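Flavin adenine dinucleotide synthase (Saccharomyces cerevisiae, PDB 2WSI) catalyses the transfer of an adenylyl group from ATP to flavin mononucleotide, forming the coenzyme FAD and releasing diphosphate. Local coordinates at residues A28-A33 with L195-T200; R35-Y40 with Q67-L72; K39-E44 with L74-E79; S43-R48 with L191-H196. All coordinates share one frame; numbering follows the deposited sequence.

Interaction 1: residues A28-A33 with L195-T200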
loop_
_atom_site.group_PDB
_atom_site.type_symbol
_atom_site.label_atom_id
_atom_site.label_comp_id
_atom_site.label_asym_id
_atom_site.label_seq_id
_atom_site.Cartn_x
_atom_site.Cartn_y
_atom_site.Cartn_z
ATOM N N ALA A 28 -12.550 12.394 -8.528
ATOM C CA ALA A 28 -12.268 13.703 -7.916
ATOM C C ALA A 28 -11.892 13.546 -6.439
ATOM O O ALA A 28 -11.014 14.229 -5.935
ATOM C CB ALA A 28 -13.475 14.648 -8.063
ATOM N N SER A 29 -12.595 12.658 -5.747
ATOM C CA SER A 29 -12.277 12.358 -4.361
ATOM C C SER A 29 -10.836 11.824 -4.223
ATOM O O SER A 29 -10.120 12.158 -3.288
ATOM C CB SER A 29 -13.229 11.292 -3.857
ATOM O OG SER A 29 -12.814 10.831 -2.609
ATOM N N THR A 30 -10.448 10.971 -5.152
ATOM C CA THR A 30 -9.129 10.325 -5.096
ATOM C C THR A 30 -8.026 11.322 -5.462
ATOM O O THR A 30 -6.928 11.278 -4.920
ATOM C CB THR A 30 -9.101 9.104 -6.008
ATOM O OG1 THR A 30 -10.155 8.197 -5.626
ATOM C CG2 THR A 30 -7.706 8.370 -5.913
ATOM N N GLN A 31 -8.333 12.262 -6.345
ATOM C CA GLN A 31 -7.383 13.323 -6.665
ATOM C C GLN A 31 -7.134 14.171 -5.444
ATOM O O GLN A 31 -5.991 14.515 -5.155
ATOM C CB GLN A 31 -7.885 14.173 -7.833
ATOM C CG GLN A 31 -7.820 13.414 -9.163
ATOM C CD GLN A 31 -8.544 14.147 -10.288
ATOM O OE1 GLN A 31 -9.482 14.907 -10.041
ATOM N NE2 GLN A 31 -8.118 13.909 -11.520
ATOM N N GLU A 32 -8.191 14.474 -4.697
ATOM C CA GLU A 32 -8.018 15.200 -3.450
ATOM C C GLU A 32 -7.225 14.406 -2.397
ATOM O O GLU A 32 -6.414 14.988 -1.666
ATOM C CB GLU A 32 -9.357 15.570 -2.825
ATOM C CG GLU A 32 -9.187 16.235 -1.465
ATOM C CD GLU A 32 -10.514 16.590 -0.805
ATOM O OE1 GLU A 32 -11.207 15.658 -0.330
ATOM O OE2 GLU A 32 -10.859 17.799 -0.749
ATOM N N ALA A 33 -7.505 13.112 -2.260
ATOM C CA ALA A 33 -6.768 12.306 -1.279
ATOM C C ALA A 33 -5.266 12.261 -1.636
ATOM O O ALA A 33 -4.388 12.242 -0.745
ATOM C CB ALA A 33 -7.345 10.908 -1.216
ATOM N N LEU A 195 -4.110 8.265 6.020
ATOM C CA LEU A 195 -5.199 8.087 6.965
ATOM C C LEU A 195 -6.590 8.462 6.437
ATOM O O LEU A 195 -7.574 7.895 6.882
ATOM C CB LEU A 195 -4.957 8.895 8.241
ATOM C CG LEU A 195 -4.013 8.257 9.251
ATOM C CD1 LEU A 195 -3.835 9.215 10.431
ATOM C CD2 LEU A 195 -4.540 6.868 9.712
ATOM N N HIS A 196 -6.675 9.411 5.515
ATOM C CA HIS A 196 -7.996 9.859 5.030
ATOM C C HIS A 196 -8.450 9.157 3.745
ATOM O O HIS A 196 -9.479 9.508 3.163
ATOM C CB HIS A 196 -7.984 11.377 4.831
ATOM C CG HIS A 196 -7.524 12.125 6.041
ATOM N ND1 HIS A 196 -8.144 11.999 7.266
ATOM C CD2 HIS A 196 -6.463 12.946 6.236
ATOM C CE1 HIS A 196 -7.505 12.736 8.160
ATOM N NE2 HIS A 196 -6.495 13.334 7.554
ATOM N N TRP A 197 -7.705 8.145 3.302
ATOM C CA TRP A 197 -8.121 7.394 2.122
ATOM C C TRP A 197 -9.271 6.439 2.425
ATOM O O TRP A 197 -9.253 5.700 3.422
ATOM C CB TRP A 197 -6.910 6.597 1.566
ATOM C CG TRP A 197 -6.038 7.465 0.763
ATOM C CD1 TRP A 197 -5.319 8.550 1.199
ATOM C CD2 TRP A 197 -5.742 7.320 -0.627
ATOM N NE1 TRP A 197 -4.600 9.093 0.148
ATOM C CE2 TRP A 197 -4.843 8.348 -0.976
ATOM C CE3 TRP A 197 -6.137 6.397 -1.614
ATOM C CZ2 TRP A 197 -4.371 8.507 -2.261
ATOM C CZ3 TRP A 197 -5.661 6.547 -2.873
ATOM C CH2 TRP A 197 -4.771 7.590 -3.195
ATOM N N ASP A 198 -10.272 6.403 1.563
ATOM C CA ASP A 198 -11.276 5.361 1.717
ATOM C C ASP A 198 -11.096 4.269 0.682
ATOM O O ASP A 198 -10.209 4.339 -0.194
ATOM C CB ASP A 198 -12.710 5.925 1.718
ATOM C CG ASP A 198 -13.121 6.529 0.392
ATOM O OD1 ASP A 198 -12.644 6.089 -0.688
ATOM O OD2 ASP A 198 -13.951 7.468 0.437
ATOM N N LEU A 199 -11.910 3.226 0.810
ATOM C CA LEU A 199 -11.699 2.008 0.033
ATOM C C LEU A 199 -11.832 2.294 -1.465
ATOM O O LEU A 199 -11.081 1.772 -2.286
ATOM C CB LEU A 199 -12.679 0.931 0.489
ATOM C CG LEU A 199 -12.572 -0.414 -0.224
ATOM C CD1 LEU A 199 -11.119 -0.938 -0.188
ATOM C CD2 LEU A 199 -13.556 -1.417 0.438
ATOM N N THR A 200 -12.773 3.149 -1.835
ATOM C CA THR A 200 -12.933 3.458 -3.255
ATOM C C THR A 200 -11.706 4.198 -3.811
ATOM O O THR A 200 -11.343 4.004 -4.973
ATOM C CB THR A 200 -14.221 4.310 -3.536
ATOM O OG1 THR A 200 -14.143 5.542 -2.825
ATOM C CG2 THR A 200 -15.457 3.572 -3.065
HETATM O O HOH W 1 -11.468 10.170 0.498
HETATM O O HOH W 2 -14.814 9.636 -0.779
HETATM O O HOH W 3 -14.999 8.164 -2.764
#
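A33 sets its methyl over one face of the W197 indole, the geometry of a CH-pi contact: CB of A33 stands 3.7 Å from the centroid of the five-membered ring of W197 and only 17° off the ring normal. The methyl is displaced toward the rim, so that its nearest ring atoms are NE1 and CE2. T30 reaches the other end of the indole, where its CG2 lies 4.1 Å from CH2 of W197, obliquely to the ring, the two side chains crossing at about a right angle. With CG anti to its own carbonyl carbon (chi1 -80°), W197 lays the indole against helix 25-45, and NE1 makes a weak, bent bond to O of A33 (3.3 Å, 129°); its stronger partner is OG1 of T37, one turn further along. Alongside the indole contact, water 2 donates to OG of S29 (3.0 Å) and to OD2 of D198 (2.6 Å). D198 occupies the N-cap of helix 199-209, where its OD1 accepts a hydrogen bond from OG1 of T200 at 2.7 Å and another from N of N201. A leucine in place of W197 would probably leave the A33 methyl without its aromatic face and OG1 of T37 without the indole N-H. The chemistry is thus divided: an indole meets methyls, while its single N-H answers helix oxygens and water joins the S29 hydroxyl to the D198 carboxylate.

Interaction 2: residues R35-Y40 with Q67-L72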
loop_
_atom_site.group_PDB
_atom_site.type_symbol
_atom_site.label_atom_id
_atom_site.label_comp_id
_atom_site.label_asym_id
_atom_site.label_seq_id
_atom_site.Cartn_x
_atom_site.Cartn_y
_atom_site.Cartn_z
ATOM N N ARG A 35 -3.604 14.657 -3.295
ATOM C CA ARG A 35 -3.001 15.952 -2.976
ATOM C C ARG A 35 -2.700 16.137 -1.512
ATOM O O ARG A 35 -1.658 16.683 -1.150
ATOM C CB ARG A 35 -3.872 17.089 -3.484
ATOM C CG ARG A 35 -3.628 17.320 -4.963
ATOM C CD ARG A 35 -4.315 18.585 -5.425
ATOM N NE ARG A 35 -5.692 18.265 -5.738
ATOM C CZ ARG A 35 -6.118 18.037 -6.970
ATOM N NH1 ARG A 35 -5.275 18.154 -7.984
ATOM N NH2 ARG A 35 -7.387 17.737 -7.188
ATOM N N LEU A 36 -3.587 15.666 -0.650
ATOM C CA LEU A 36 -3.334 15.791 0.775
ATOM C C LEU A 36 -2.172 14.894 1.241
ATOM O O LEU A 36 -1.327 15.319 2.007
ATOM C CB LEU A 36 -4.580 15.413 1.549
ATOM C CG LEU A 36 -4.428 15.497 3.060
ATOM C CD1 LEU A 36 -4.034 16.920 3.521
ATOM C CD2 LEU A 36 -5.759 15.057 3.662
ATOM N N THR A 37 -2.188 13.629 0.843
ATOM C CA THR A 37 -1.076 12.733 1.184
ATOM C C THR A 37 0.270 13.322 0.726
ATOM O O THR A 37 1.258 13.316 1.477
ATOM C CB THR A 37 -1.289 11.348 0.570
ATOM O OG1 THR A 37 -2.444 10.730 1.160
ATOM C CG2 THR A 37 -0.075 10.456 0.808
ATOM N N ARG A 38 0.314 13.825 -0.498
ATOM C CA ARG A 38 1.555 14.415 -1.015
ATOM C C ARG A 38 1.942 15.666 -0.209
ATOM O O ARG A 38 3.125 15.887 0.080
ATOM C CB ARG A 38 1.472 14.690 -2.526
ATOM C CG ARG A 38 1.283 13.368 -3.341
ATOM C CD ARG A 38 1.833 13.362 -4.783
ATOM N NE ARG A 38 3.206 13.855 -4.873
ATOM C CZ ARG A 38 3.910 13.913 -5.989
ATOM N NH1 ARG A 38 3.381 13.489 -7.127
ATOM N NH2 ARG A 38 5.135 14.418 -5.985
ATOM N N LYS A 39 0.961 16.454 0.206
ATOM C CA LYS A 39 1.264 17.621 1.033
ATOM C C LYS A 39 1.875 17.208 2.377
ATOM O O LYS A 39 2.845 17.800 2.803
ATOM C CB LYS A 39 0.021 18.498 1.258
ATOM C CG LYS A 39 -0.384 19.368 0.052
ATOM C CD LYS A 39 0.726 20.339 -0.448
ATOM C CE LYS A 39 0.886 21.573 0.443
ATOM N NZ LYS A 39 1.920 22.554 -0.062
ATOM N N TYR A 40 1.309 16.203 3.045
ATOM C CA TYR A 40 1.926 15.700 4.275
ATOM C C TYR A 40 3.407 15.330 4.058
ATOM O O TYR A 40 4.270 15.697 4.835
ATOM C CB TYR A 40 1.229 14.447 4.771
ATOM C CG TYR A 40 -0.198 14.604 5.279
ATOM C CD1 TYR A 40 -0.571 15.699 6.055
ATOM C CD2 TYR A 40 -1.152 13.610 5.036
ATOM C CE1 TYR A 40 -1.864 15.842 6.543
ATOM C CE2 TYR A 40 -2.467 13.726 5.550
ATOM C CZ TYR A 40 -2.799 14.850 6.298
ATOM O OH TYR A 40 -4.067 14.996 6.798
ATOM N N GLN A 67 0.963 -0.567 -0.469
ATOM C CA GLN A 67 1.369 -0.414 -1.873
ATOM C C GLN A 67 0.937 0.939 -2.478
ATOM O O GLN A 67 1.723 1.602 -3.170
ATOM C CB GLN A 67 0.819 -1.518 -2.769
ATOM C CG GLN A 67 1.556 -1.469 -4.141
ATOM C CD GLN A 67 1.139 -2.550 -5.092
ATOM O OE1 GLN A 67 0.187 -3.288 -4.837
ATOM N NE2 GLN A 67 1.833 -2.637 -6.227
ATOM N N VAL A 68 -0.313 1.344 -2.257
ATOM C CA VAL A 68 -0.731 2.657 -2.737
ATOM C C VAL A 68 0.168 3.715 -2.122
ATOM O O VAL A 68 0.662 4.604 -2.822
ATOM C CB VAL A 68 -2.225 2.956 -2.431
ATOM C CG1 VAL A 68 -2.506 4.470 -2.575
ATOM C CG2 VAL A 68 -3.103 2.147 -3.378
ATOM N N LEU A 69 0.393 3.620 -0.809
ATOM C CA LEU A 69 1.255 4.584 -0.130
ATOM C C LEU A 69 2.667 4.579 -0.683
ATOM O O LEU A 69 3.274 5.631 -0.913
ATOM C CB LEU A 69 1.289 4.337 1.378
ATOM C CG LEU A 69 2.038 5.405 2.175
ATOM C CD1 LEU A 69 1.634 6.829 1.746
ATOM C CD2 LEU A 69 1.905 5.189 3.675
ATOM N N LEU A 70 3.193 3.387 -0.924
ATOM C CA LEU A 70 4.539 3.290 -1.488
ATOM C C LEU A 70 4.628 3.965 -2.855
ATOM O O LEU A 70 5.583 4.690 -3.132
ATOM C CB LEU A 70 4.956 1.809 -1.594
ATOM C CG LEU A 70 6.345 1.636 -2.205
ATOM C CD1 LEU A 70 7.398 2.417 -1.410
ATOM C CD2 LEU A 70 6.711 0.133 -2.259
ATOM N N LEU A 71 3.624 3.769 -3.712
ATOM C CA LEU A 71 3.611 4.471 -4.996
ATOM C C LEU A 71 3.582 5.988 -4.783
ATOM O O LEU A 71 4.331 6.703 -5.423
ATOM C CB LEU A 71 2.428 4.051 -5.876
ATOM C CG LEU A 71 2.302 2.583 -6.262
ATOM C CD1 LEU A 71 1.021 2.372 -7.079
ATOM C CD2 LEU A 71 3.532 2.101 -7.032
ATOM N N LEU A 72 2.732 6.479 -3.881
ATOM C CA LEU A 72 2.681 7.926 -3.583
ATOM C C LEU A 72 4.000 8.446 -2.993
ATOM O O LEU A 72 4.465 9.540 -3.312
ATOM C CB LEU A 72 1.515 8.247 -2.629
ATOM C CG LEU A 72 0.163 7.883 -3.239
ATOM C CD1 LEU A 72 -0.900 7.992 -2.148
ATOM C CD2 LEU A 72 -0.141 8.788 -4.438
#
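OG1 of T37 is gripped by three groups: O of P193, NE1 of W197 and O of A33 one helical turn back. Since the indole N-H can only donate, OG1 accepts from W197; its single proton must then serve the carbonyl oxygens of P193 and A33 between them, and this bonding accounts for a hydroxyl buried between helices. The same residue turns its methyl to the segment 67-72. CG2 lies anti to the backbone N while OG1 sits beside it (chi1 -65°), an arrangement that separates the polar branch from the apolar one. CG2 of T37 meets CD1 of L72 at 3.9 Å, the two side chains crossing at about a right angle, and CD1 of L69 at 4.1 Å, at a more slanting approach. One methyl therefore touches two leucine branches, from residues three apart on helix 64-87. The contact is modest, 151 Å² in all, and purely van der Waals across the two segments. It joins helix 25-45 to helix 64-87, and each leucine has a further neighbour: L69 leans on F58 of strand 56-59 in the central, mostly parallel sheet, and L72 on F205 of helix 199-209 and T14 of helix 3-18.

Interaction 3: residues K39-E44 with L74-E79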
loop_
_atom_site.group_PDB
_atom_site.type_symbol
_atom_site.label_atom_id
_atom_site.label_comp_id
_atom_site.label_asym_id
_atom_site.label_seq_id
_atom_site.Cartn_x
_atom_site.Cartn_y
_atom_site.Cartn_z
ATOM N N LYS A 39 0.961 16.454 0.206
ATOM C CA LYS A 39 1.264 17.621 1.033
ATOM C C LYS A 39 1.875 17.208 2.377
ATOM O O LYS A 39 2.845 17.800 2.803
ATOM C CB LYS A 39 0.021 18.498 1.258
ATOM C CG LYS A 39 -0.384 19.368 0.052
ATOM C CD LYS A 39 0.726 20.339 -0.448
ATOM C CE LYS A 39 0.886 21.573 0.443
ATOM N NZ LYS A 39 1.920 22.554 -0.062
ATOM N N TYR A 40 1.309 16.203 3.045
ATOM C CA TYR A 40 1.926 15.700 4.275
ATOM C C TYR A 40 3.407 15.330 4.058
ATOM O O TYR A 40 4.270 15.697 4.835
ATOM C CB TYR A 40 1.229 14.447 4.771
ATOM C CG TYR A 40 -0.198 14.604 5.279
ATOM C CD1 TYR A 40 -0.571 15.699 6.055
ATOM C CD2 TYR A 40 -1.152 13.610 5.036
ATOM C CE1 TYR A 40 -1.864 15.842 6.543
ATOM C CE2 TYR A 40 -2.467 13.726 5.550
ATOM C CZ TYR A 40 -2.799 14.850 6.298
ATOM O OH TYR A 40 -4.067 14.996 6.798
ATOM N N LEU A 41 3.672 14.565 3.007
ATOM C CA LEU A 41 5.022 14.070 2.752
ATOM C C LEU A 41 5.997 15.190 2.423
ATOM O O LEU A 41 7.060 15.280 3.038
ATOM C CB LEU A 41 4.993 13.047 1.609
ATOM C CG LEU A 41 4.308 11.739 2.049
ATOM C CD1 LEU A 41 4.004 10.813 0.842
ATOM C CD2 LEU A 41 5.212 11.011 3.077
ATOM N N LEU A 42 5.643 16.029 1.449
ATOM C CA LEU A 42 6.553 17.065 0.958
ATOM C C LEU A 42 6.690 18.246 1.924
ATOM O O LEU A 42 7.798 18.773 2.106
ATOM C CB LEU A 42 6.088 17.561 -0.410
ATOM C CG LEU A 42 6.146 16.512 -1.531
ATOM C CD1 LEU A 42 5.449 17.034 -2.776
ATOM C CD2 LEU A 42 7.597 16.102 -1.848
ATOM N N SER A 43 5.578 18.641 2.555
ATOM C CA SER A 43 5.535 19.830 3.399
ATOM C C SER A 43 5.784 19.582 4.867
ATOM O O SER A 43 6.175 20.510 5.555
ATOM C CB SER A 43 4.141 20.497 3.344
ATOM O OG SER A 43 3.958 21.204 2.135
ATOM N N GLU A 44 5.479 18.386 5.372
ATOM C CA GLU A 44 5.595 18.123 6.812
ATOM C C GLU A 44 6.566 17.017 7.173
ATOM O O GLU A 44 7.094 17.001 8.274
ATOM C CB GLU A 44 4.236 17.781 7.415
ATOM C CG GLU A 44 3.312 18.974 7.560
ATOM C CD GLU A 44 1.931 18.549 8.042
ATOM O OE1 GLU A 44 1.855 17.941 9.129
ATOM O OE2 GLU A 44 0.936 18.814 7.332
ATOM N N LEU A 74 7.022 7.187 -3.429
ATOM C CA LEU A 74 8.036 7.232 -4.490
ATOM C C LEU A 74 7.809 8.427 -5.387
ATOM O O LEU A 74 8.754 9.088 -5.797
ATOM C CB LEU A 74 8.014 5.931 -5.325
ATOM C CG LEU A 74 8.608 4.741 -4.542
ATOM C CD1 LEU A 74 8.259 3.424 -5.192
ATOM C CD2 LEU A 74 10.121 4.926 -4.383
ATOM N N SER A 75 6.550 8.710 -5.693
ATOM C CA SER A 75 6.247 9.926 -6.433
ATOM C C SER A 75 6.780 11.175 -5.727
ATOM O O SER A 75 7.397 12.053 -6.357
ATOM C CB SER A 75 4.739 10.048 -6.649
ATOM O OG SER A 75 4.457 11.252 -7.330
ATOM N N CYS A 76 6.560 11.260 -4.423
ATOM C CA CYS A 76 7.075 12.395 -3.639
ATOM C C CYS A 76 8.591 12.381 -3.510
ATOM O O CYS A 76 9.241 13.441 -3.385
ATOM C CB CYS A 76 6.445 12.400 -2.252
ATOM S SG CYS A 76 4.686 12.812 -2.333
ATOM N N LEU A 77 9.171 11.188 -3.539
ATOM C CA LEU A 77 10.640 11.092 -3.476
ATOM C C LEU A 77 11.258 11.736 -4.737
ATOM O O LEU A 77 12.285 12.449 -4.684
ATOM C CB LEU A 77 11.049 9.615 -3.332
ATOM C CG LEU A 77 12.543 9.374 -3.206
ATOM C CD1 LEU A 77 13.059 10.113 -1.998
ATOM C CD2 LEU A 77 12.867 7.858 -3.118
ATOM N N TRP A 78 10.630 11.491 -5.876
ATOM C CA TRP A 78 11.082 12.096 -7.130
ATOM C C TRP A 78 11.047 13.630 -6.984
ATOM O O TRP A 78 12.049 14.332 -7.212
ATOM C CB TRP A 78 10.170 11.667 -8.262
ATOM C CG TRP A 78 10.588 12.166 -9.620
ATOM C CD1 TRP A 78 9.882 13.024 -10.449
ATOM C CD2 TRP A 78 11.776 11.806 -10.338
ATOM N NE1 TRP A 78 10.578 13.221 -11.630
ATOM C CE2 TRP A 78 11.740 12.484 -11.586
ATOM C CE3 TRP A 78 12.886 11.001 -10.038
ATOM C CZ2 TRP A 78 12.775 12.376 -12.526
ATOM C CZ3 TRP A 78 13.907 10.893 -10.972
ATOM C CH2 TRP A 78 13.846 11.576 -12.203
ATOM N N GLU A 79 9.893 14.147 -6.588
ATOM C CA GLU A 79 9.752 15.607 -6.409
ATOM C C GLU A 79 10.740 16.174 -5.368
ATOM O O GLU A 79 11.299 17.252 -5.539
ATOM C CB GLU A 79 8.289 15.949 -6.044
ATOM C CG GLU A 79 8.016 17.449 -5.934
ATOM C CD GLU A 79 6.529 17.788 -5.984
ATOM O OE1 GLU A 79 5.758 17.034 -6.614
ATOM O OE2 GLU A 79 6.142 18.810 -5.383
#
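L42 packs against C76 and E79 where two helices, 25-45 and 64-87, run side by side in this PAPS reductase-family (HUP-clan) fold. The axes of the two short segments approach to 9.9 Å and cross at -32°, with CA of L42 and CA of C76 facing each other at 6.6 Å. Leaving the backbone, CB of L42 points toward the other helix, and CG, anti to the carbonyl carbon (chi1 -65°), comes to 4.1 Å from SG of C76. There the chain forks. CD2 lies over the C76 backbone, 3.5 Å from its O and 3.9 Å from its CB. CD1 goes to the carboxylate of E79, whose extended chain crosses the leucine at about a right angle. The carboxylate has a charged partner as well: its OE1 forms a salt bridge with NH2 of R38, on the preceding turn of helix 25-45. An alanine at L42 would probably open a gap beside C76 and take away the apolar cover of the E79 carboxylate. L41 completes the packing from the buried side, where its CB lies 4.0 Å and its CD1 3.8 Å from the C76 sulfur. The nearest approach of L42 to the carboxylate is CD1 to OE2 of E79, at 3.2 Å.

Interaction 4: residues S43-R48 with L191-H196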
loop_
_atom_site.group_PDB
_atom_site.type_symbol
_atom_site.label_atom_id
_atom_site.label_comp_id
_atom_site.label_asym_id
_atom_site.label_seq_id
_atom_site.Cartn_x
_atom_site.Cartn_y
_atom_site.Cartn_z
ATOM N N SER A 43 5.578 18.641 2.555
ATOM C CA SER A 43 5.535 19.830 3.399
ATOM C C SER A 43 5.784 19.582 4.867
ATOM O O SER A 43 6.175 20.510 5.555
ATOM C CB SER A 43 4.141 20.497 3.344
ATOM O OG SER A 43 3.958 21.204 2.135
ATOM N N GLU A 44 5.479 18.386 5.372
ATOM C CA GLU A 44 5.595 18.123 6.812
ATOM C C GLU A 44 6.566 17.017 7.173
ATOM O O GLU A 44 7.094 17.001 8.274
ATOM C CB GLU A 44 4.236 17.781 7.415
ATOM C CG GLU A 44 3.312 18.974 7.560
ATOM C CD GLU A 44 1.931 18.549 8.042
ATOM O OE1 GLU A 44 1.855 17.941 9.129
ATOM O OE2 GLU A 44 0.936 18.814 7.332
ATOM N N ILE A 45 6.805 16.082 6.265
ATOM C CA ILE A 45 7.627 14.939 6.624
ATOM C C ILE A 45 9.055 15.016 6.096
ATOM O O ILE A 45 10.017 14.905 6.865
ATOM C CB ILE A 45 6.912 13.652 6.174
ATOM C CG1 ILE A 45 5.605 13.544 6.993
ATOM C CG2 ILE A 45 7.784 12.461 6.403
ATOM C CD1 ILE A 45 4.659 12.446 6.513
ATOM N N PHE A 46 9.202 15.165 4.789
ATOM C CA PHE A 46 10.531 15.180 4.199
ATOM C C PHE A 46 11.290 16.436 4.594
ATOM O O PHE A 46 12.511 16.499 4.449
ATOM C CB PHE A 46 10.479 15.074 2.676
ATOM C CG PHE A 46 9.939 13.738 2.155
ATOM C CD1 PHE A 46 9.761 12.658 2.993
ATOM C CD2 PHE A 46 9.668 13.582 0.805
ATOM C CE1 PHE A 46 9.261 11.445 2.508
ATOM C CE2 PHE A 46 9.201 12.376 0.311
ATOM C CZ PHE A 46 8.989 11.309 1.165
ATOM N N VAL A 47 10.585 17.436 5.092
ATOM C CA VAL A 47 11.271 18.659 5.515
ATOM C C VAL A 47 12.004 18.382 6.835
ATOM O O VAL A 47 13.036 18.994 7.166
ATOM C CB VAL A 47 10.235 19.788 5.647
ATOM C CG1 VAL A 47 10.720 20.886 6.576
ATOM C CG2 VAL A 47 9.882 20.318 4.232
ATOM N N ARG A 48 11.491 17.411 7.580
ATOM C CA ARG A 48 12.012 17.145 8.913
ATOM C C ARG A 48 12.908 15.913 9.007
ATOM O O ARG A 48 13.850 15.880 9.801
ATOM C CB ARG A 48 10.827 17.023 9.860
ATOM C CG ARG A 48 11.178 16.752 11.277
ATOM C CD ARG A 48 9.926 16.911 12.101
ATOM N NE ARG A 48 10.152 16.654 13.513
ATOM C CZ ARG A 48 9.177 16.644 14.412
ATOM N NH1 ARG A 48 7.912 16.857 14.027
ATOM N NH2 ARG A 48 9.458 16.388 15.674
ATOM N N LEU A 191 4.399 7.856 10.878
ATOM C CA LEU A 191 4.084 8.675 9.721
ATOM C C LEU A 191 2.942 7.953 8.995
ATOM O O LEU A 191 3.142 6.868 8.443
ATOM C CB LEU A 191 5.304 8.788 8.785
ATOM C CG LEU A 191 6.584 9.326 9.433
ATOM C CD1 LEU A 191 7.716 9.420 8.379
ATOM C CD2 LEU A 191 6.325 10.712 10.107
ATOM N N GLN A 192 1.770 8.575 8.982
ATOM C CA GLN A 192 0.518 7.910 8.603
ATOM C C GLN A 192 -0.232 8.818 7.615
ATOM O O GLN A 192 -1.315 9.331 7.915
ATOM C CB GLN A 192 -0.318 7.668 9.887
ATOM C CG GLN A 192 0.379 6.694 10.834
ATOM C CD GLN A 192 -0.283 6.536 12.197
ATOM O OE1 GLN A 192 -0.731 7.509 12.830
ATOM N NE2 GLN A 192 -0.277 5.326 12.687
ATOM N N PRO A 193 0.359 9.039 6.432
ATOM C CA PRO A 193 -0.211 10.013 5.498
ATOM C C PRO A 193 -1.352 9.468 4.635
ATOM O O PRO A 193 -1.876 10.236 3.836
ATOM C CB PRO A 193 0.977 10.390 4.596
ATOM C CG PRO A 193 2.084 9.353 4.896
ATOM C CD PRO A 193 1.567 8.384 5.902
ATOM N N LEU A 194 -1.711 8.194 4.782
ATOM C CA LEU A 194 -2.833 7.603 4.049
ATOM C C LEU A 194 -4.129 7.622 4.860
ATOM O O LEU A 194 -5.137 7.034 4.463
ATOM C CB LEU A 194 -2.500 6.141 3.667
ATOM C CG LEU A 194 -3.104 5.683 2.336
ATOM C CD1 LEU A 194 -2.465 6.409 1.188
ATOM C CD2 LEU A 194 -2.970 4.161 2.124
ATOM N N LEU A 195 -4.110 8.265 6.020
ATOM C CA LEU A 195 -5.199 8.087 6.965
ATOM C C LEU A 195 -6.590 8.462 6.437
ATOM O O LEU A 195 -7.574 7.895 6.882
ATOM C CB LEU A 195 -4.957 8.895 8.241
ATOM C CG LEU A 195 -4.013 8.257 9.251
ATOM C CD1 LEU A 195 -3.835 9.215 10.431
ATOM C CD2 LEU A 195 -4.540 6.868 9.712
ATOM N N HIS A 196 -6.675 9.411 5.515
ATOM C CA HIS A 196 -7.996 9.859 5.030
ATOM C C HIS A 196 -8.450 9.157 3.745
ATOM O O HIS A 196 -9.479 9.508 3.163
ATOM C CB HIS A 196 -7.984 11.377 4.831
ATOM C CG HIS A 196 -7.524 12.125 6.041
ATOM N ND1 HIS A 196 -8.144 11.999 7.266
ATOM C CD2 HIS A 196 -6.463 12.946 6.236
ATOM C CE1 HIS A 196 -7.505 12.736 8.160
ATOM N NE2 HIS A 196 -6.495 13.334 7.554
#
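I45 and L191 touch through their methyls, CG2 of I45 lying 3.6 Å from CD1 of L191, at a place where the end of helix 25-45 packs against the C-terminal end of strand 189-191 in the PAPS reductase-family sheet. The two side chains slide past each other in opposite directions. I45 carries a second contact on its other branch: CD1 of I45 faces CG of P193 at 4.3 Å. Its torsions explain the division, since CG1 stands anti to the carbonyl carbon (chi1 -65°) and continues extended to CD1, while CG2 lies anti to the backbone N. One isoleucine thus reaches both the last residue of strand 189-191 and the proline two residues on. The next shell places these partners in the fold. Backbone bonds to I161 and I163 tie L191 to strand 160-162 and its continuation, and P193 sits within a type I turn from Q192 to L195, its ring also leaning on Y40, L41 and L69. I45 itself rests against I178 of the outermost strand 178-180. Around I45 the helix widens into a pi-type turn, and the chain then bends so that N of R48 bonds to O of I45 at 3.0 Å.

All four interactions use helix 25-45, whose successive turns meet different partners. Interactions 2 and 3 lie on the interface with helix 64-87, their centres about 7 Å apart, and R38 of the first reaches the second. Interactions 1 and 4 share L195 and H196, part of the connection between strand 189-191 and helix 199-209, although their centres are about 15 Å apart. T37 is the hub, linking interaction 2 to both. The contacts stand at graded distances from the bound FAD: the side chain of L69 is about 6 Å from the ligand, that of P193 about 9 Å, that of W197 about 11 Å and that of L41 about 12 Å.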